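Local coordinates for nourseothricin acetyltransferase (Streptomyces noursei, PDB 5C82), which probably confers resistance to the antibiotic nourseothricin by acetylating it, as a member of the GNAT family of acyltransferases, at residues A[162-168]-A[181-187]. The protein carries 1 engineered substitution. Sequence-based numbering, arbitrary orientation.
Sequences FTLCGLD and QALYMSM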
ATOM      1  N   PHE A 162     -14.721  -8.737   5.418  1.00 12.89           N
ATOM      2  CA  PHE A 162     -13.887  -7.829   4.613  1.00 12.54           C
ATOM      3  C   PHE A 162     -14.578  -7.497   3.296  1.00 18.27           C
ATOM      4  O   PHE A 162     -15.420  -8.269   2.807  1.00 18.03           O
ATOM      5  CB  PHE A 162     -12.508  -8.467   4.296  1.00 13.57           C
ATOM      6  CG  PHE A 162     -11.612  -8.597   5.506  1.00 14.45           C
ATOM      7  CD1 PHE A 162     -11.719  -9.696   6.362  1.00 16.71           C
ATOM      8  CD2 PHE A 162     -10.648  -7.635   5.783  1.00 15.77           C
ATOM      9  CE1 PHE A 162     -10.884  -9.813   7.486  1.00 17.43           C
ATOM     10  CE2 PHE A 162      -9.821  -7.746   6.921  1.00 17.66           C
ATOM     11  CZ  PHE A 162      -9.936  -8.837   7.751  1.00 15.51           C
ATOM     12  N   THR A 163     -14.244  -6.321   2.740  1.00 14.47           N
ATOM     13  CA  THR A 163     -14.699  -5.892   1.412  1.00 13.97           C
ATOM     14  C   THR A 163     -13.504  -5.225   0.738  1.00 16.95           C
ATOM     15  O   THR A 163     -12.630  -4.694   1.424  1.00 16.75           O
ATOM     16  CB  THR A 163     -15.892  -4.914   1.454  1.00 19.30           C
ATOM     17  OG1 THR A 163     -15.484  -3.744   2.139  1.00 21.03           O
ATOM     18  CG2 THR A 163     -17.151  -5.500   2.087  1.00 17.60           C
ATOM     19  N   LEU A 164     -13.467  -5.247  -0.591  1.00 13.55           N
ATOM     20  CA  LEU A 164     -12.418  -4.607  -1.376  1.00 13.00           C
ATOM     21  C   LEU A 164     -12.318  -3.125  -0.996  1.00 17.75           C
ATOM     22  O   LEU A 164     -13.332  -2.440  -0.986  1.00 18.40           O
ATOM     23  CB  LEU A 164     -12.766  -4.746  -2.871  1.00 12.60           C
ATOM     24  CG  LEU A 164     -11.720  -4.286  -3.871  1.00 15.78           C
ATOM     25  CD1 LEU A 164     -10.510  -5.283  -3.910  1.00 15.93           C
ATOM     26  CD2 LEU A 164     -12.339  -4.176  -5.235  1.00 15.57           C
ATOM     27  N   CYS A 165     -11.112  -2.640  -0.666  1.00 14.32           N
ATOM     28  CA  CYS A 165     -10.915  -1.237  -0.302  1.00 14.15           C
ATOM     29  C   CYS A 165      -9.878  -0.560  -1.202  1.00 19.50           C
ATOM     30  O   CYS A 165      -9.611   0.622  -1.071  1.00 18.60           O
ATOM     31  CB  CYS A 165     -10.566  -1.093   1.175  1.00 13.51           C
ATOM     32  SG  CYS A 165      -8.912  -1.665   1.606  1.00 17.38           S
ATOM     33  N   GLY A 166      -9.293  -1.331  -2.097  1.00 17.03           N
ATOM     34  CA  GLY A 166      -8.299  -0.822  -3.019  1.00 17.29           C
ATOM     35  C   GLY A 166      -7.532  -1.941  -3.679  1.00 19.75           C
ATOM     36  O   GLY A 166      -7.918  -3.118  -3.586  1.00 17.00           O
ATOM     37  N   LEU A 167      -6.436  -1.559  -4.358  1.00 14.81           N
ATOM     38  CA  LEU A 167      -5.560  -2.468  -5.087  1.00 14.92           C
ATOM     39  C   LEU A 167      -4.267  -1.765  -5.479  1.00 16.87           C
ATOM     40  O   LEU A 167      -4.212  -0.537  -5.449  1.00 16.55           O
ATOM     41  CB  LEU A 167      -6.266  -3.049  -6.352  1.00 15.26           C
ATOM     42  CG  LEU A 167      -6.466  -2.141  -7.593  1.00 21.56           C
ATOM     43  CD1 LEU A 167      -6.733  -2.962  -8.824  1.00 22.29           C
ATOM     44  CD2 LEU A 167      -7.670  -1.269  -7.449  1.00 26.68           C
ATOM     45  N   ASP A 168      -3.246  -2.540  -5.860  1.00 13.38           N
ATOM     46  CA  ASP A 168      -1.990  -2.026  -6.424  1.00 12.50           C
ATOM     47  C   ASP A 168      -1.561  -2.981  -7.533  1.00 15.96           C
ATOM     48  O   ASP A 168      -1.030  -4.061  -7.259  1.00 14.05           O
ATOM     49  CB  ASP A 168      -0.874  -1.812  -5.375  1.00 13.22           C
ATOM     50  CG  ASP A 168       0.375  -1.087  -5.925  1.00 19.74           C
ATOM     51  OD1 ASP A 168       0.495  -0.936  -7.172  1.00 19.26           O
ATOM     52  OD2 ASP A 168       1.219  -0.688  -5.127  1.00 19.10           O
ATOM     53  N   GLN A 181      -1.967  -8.874  -9.502  1.00 15.69           N
ATOM     54  CA  GLN A 181      -2.159  -7.533  -8.922  1.00 14.84           C
ATOM     55  C   GLN A 181      -2.443  -7.720  -7.444  1.00 19.44           C
ATOM     56  O   GLN A 181      -3.041  -8.741  -7.047  1.00 18.82           O
ATOM     57  CB  GLN A 181      -3.321  -6.772  -9.603  1.00 15.31           C
ATOM     58  CG  GLN A 181      -3.129  -6.512 -11.137  1.00 14.74           C
ATOM     59  CD  GLN A 181      -3.276  -7.759 -11.977  1.00 22.36           C
ATOM     60  OE1 GLN A 181      -4.237  -8.541 -11.821  1.00 21.80           O
ATOM     61  NE2 GLN A 181      -2.273  -8.037 -12.804  1.00  9.20           N
ATOM     62  N   ALA A 182      -2.007  -6.764  -6.623  1.00 14.70           N
ATOM     63  CA  ALA A 182      -2.307  -6.871  -5.193  1.00 14.42           C
ATOM     64  C   ALA A 182      -3.722  -6.317  -4.945  1.00 17.36           C
ATOM     65  O   ALA A 182      -4.049  -5.256  -5.435  1.00 17.42           O
ATOM     66  CB  ALA A 182      -1.275  -6.100  -4.383  1.00 14.23           C
ATOM     67  N   LEU A 183      -4.576  -7.061  -4.271  1.00 15.96           N
ATOM     68  CA  LEU A 183      -5.915  -6.572  -3.954  1.00 14.75           C
ATOM     69  C   LEU A 183      -5.953  -6.268  -2.471  1.00 18.49           C
ATOM     70  O   LEU A 183      -5.420  -7.043  -1.651  1.00 17.35           O
ATOM     71  CB  LEU A 183      -7.033  -7.557  -4.338  1.00 14.46           C
ATOM     72  CG  LEU A 183      -7.110  -8.055  -5.792  1.00 18.97           C
ATOM     73  CD1 LEU A 183      -8.296  -8.987  -5.953  1.00 18.65           C
ATOM     74  CD2 LEU A 183      -7.150  -6.883  -6.845  1.00 15.49           C
ATOM     75  N   TYR A 184      -6.561  -5.127  -2.132  1.00 14.32           N
ATOM     76  CA  TYR A 184      -6.650  -4.661  -0.756  1.00 14.26           C
ATOM     77  C   TYR A 184      -8.053  -4.800  -0.200  1.00 17.09           C
ATOM     78  O   TYR A 184      -9.019  -4.475  -0.885  1.00 14.70           O
ATOM     79  CB  TYR A 184      -6.108  -3.226  -0.643  1.00 16.14           C
ATOM     80  CG  TYR A 184      -4.656  -3.082  -1.079  1.00 18.19           C
ATOM     81  CD1 TYR A 184      -3.737  -4.101  -0.856  1.00 20.05           C
ATOM     82  CD2 TYR A 184      -4.180  -1.879  -1.601  1.00 18.28           C
ATOM     83  CE1 TYR A 184      -2.398  -3.952  -1.199  1.00 21.85           C
ATOM     84  CE2 TYR A 184      -2.840  -1.728  -1.960  1.00 18.05           C
ATOM     85  CZ  TYR A 184      -1.958  -2.773  -1.768  1.00 23.83           C
ATOM     86  OH  TYR A 184      -0.627  -2.644  -2.079  1.00 27.61           O
HETATM   87  N   MSE A 185      -8.172  -5.394   1.011  1.00 14.36           N
HETATM   88  CA  MSE A 185      -9.481  -5.585   1.645  1.00 13.07           C
HETATM   89  C   MSE A 185      -9.445  -5.117   3.078  1.00 15.90           C
HETATM   90  O   MSE A 185      -8.433  -5.266   3.768  1.00 14.63           O
HETATM   91  CB  MSE A 185      -9.970  -7.049   1.543  1.00 14.96           C
HETATM   92  CG  MSE A 185      -9.977  -7.609   0.103  1.00 19.34           C
HETATM   93 SE   MSE A 185     -10.636  -9.414   0.011  0.79 23.27          SE
HETATM   94  CE  MSE A 185     -12.626  -9.045   0.260  1.00 19.59           C
ATOM     95  N   SER A 186     -10.536  -4.520   3.527  1.00 12.60           N
ATOM     96  CA  SER A 186     -10.584  -4.026   4.885  1.00 12.66           C
ATOM     97  C   SER A 186     -11.888  -4.378   5.569  1.00 18.40           C
ATOM     98  O   SER A 186     -12.893  -4.665   4.917  1.00 16.34           O
ATOM     99  CB  SER A 186     -10.343  -2.520   4.939  1.00 14.66           C
ATOM    100  OG  SER A 186     -11.399  -1.824   4.298  1.00 23.21           O
HETATM  101  N   MSE A 187     -11.856  -4.307   6.901  1.00 16.68           N
HETATM  102  CA  MSE A 187     -13.001  -4.534   7.758  1.00 17.68           C
HETATM  103  C   MSE A 187     -12.930  -3.533   8.888  1.00 21.81           C
HETATM  104  O   MSE A 187     -11.869  -3.477   9.511  1.00 21.11           O
HETATM  105  CB  MSE A 187     -12.906  -5.948   8.349  1.00 19.90           C
HETATM  106  CG  MSE A 187     -14.124  -6.379   9.027  1.00 28.50           C
HETATM  107 SE   MSE A 187     -13.865  -8.158   9.702  1.00 38.31          SE
HETATM  108  CE  MSE A 187     -12.788  -7.812  11.309  1.00 34.76           C
TER
HETATM  109  O   HOH W   1     -13.742  -2.060   3.044  1.00 26.29           O
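Tyr184 lies along the backbone of Gly166, Leu167 and Asp168, with its CD2 3.6 Å from Leu167 N and its OH 3.4 Å from Asp168 CB. Glycine suits position 166 because its backbone there (phi 165°) takes a conformation other residues adopt with difficulty; the start of the Tyr184 ring lies against it. The Asp168 side chain runs alongside the ring in the same direction, its carboxylate plane turned 74° from the ring plane; OD2 forms a salt bridge with Arg105 of the second subunit.

Antiparallel backbone bonds join strands 163-168 and 182-187, interrupted by a classic bulge. Cys165 and Gly166 both face Tyr184, whose carbonyl O takes a nearly straight bond from Cys165 N (2.8 Å) and a weak one from Gly166 N. In return, Tyr184 N donates to Gly166 O. The extra residue brings Cys165 CB to 3.3 Å from Ser186 OG, and its small thiol settles against Ser186 and Tyr184 CB.

At the other end, Met187, a selenomethionine, covers one face of the Phe162 ring. Met187 CB sits 3.9 Å from the Phe162 ring centroid in a CH-pi contact. With CG anti to the backbone N (chi1 -169°) and the chain extended at chi2, Met187 SE also comes over that face, a Met-aromatic contact 4.4 Å from the same centroid; methionine, whose natural sulfur is also polarisable, suits this flat surface. Nearby, one water bridges Thr163 OG1 and Ser186 OG, two small hydroxyl side chains on the same side of the sheet. Leu167 and Leu183 pack on the other side, CB to CD2, where Val38 touches both.

Strand 182-188 lies between 141-147 and 163-168 in the GNAT sheet. Thus one edge of strand 163-168 is bonded to 182-187 and, beyond the bulge, residues 166-168 pair antiparallel with the second subunit, the Asp168 OD2 salt bridge adding a charged link.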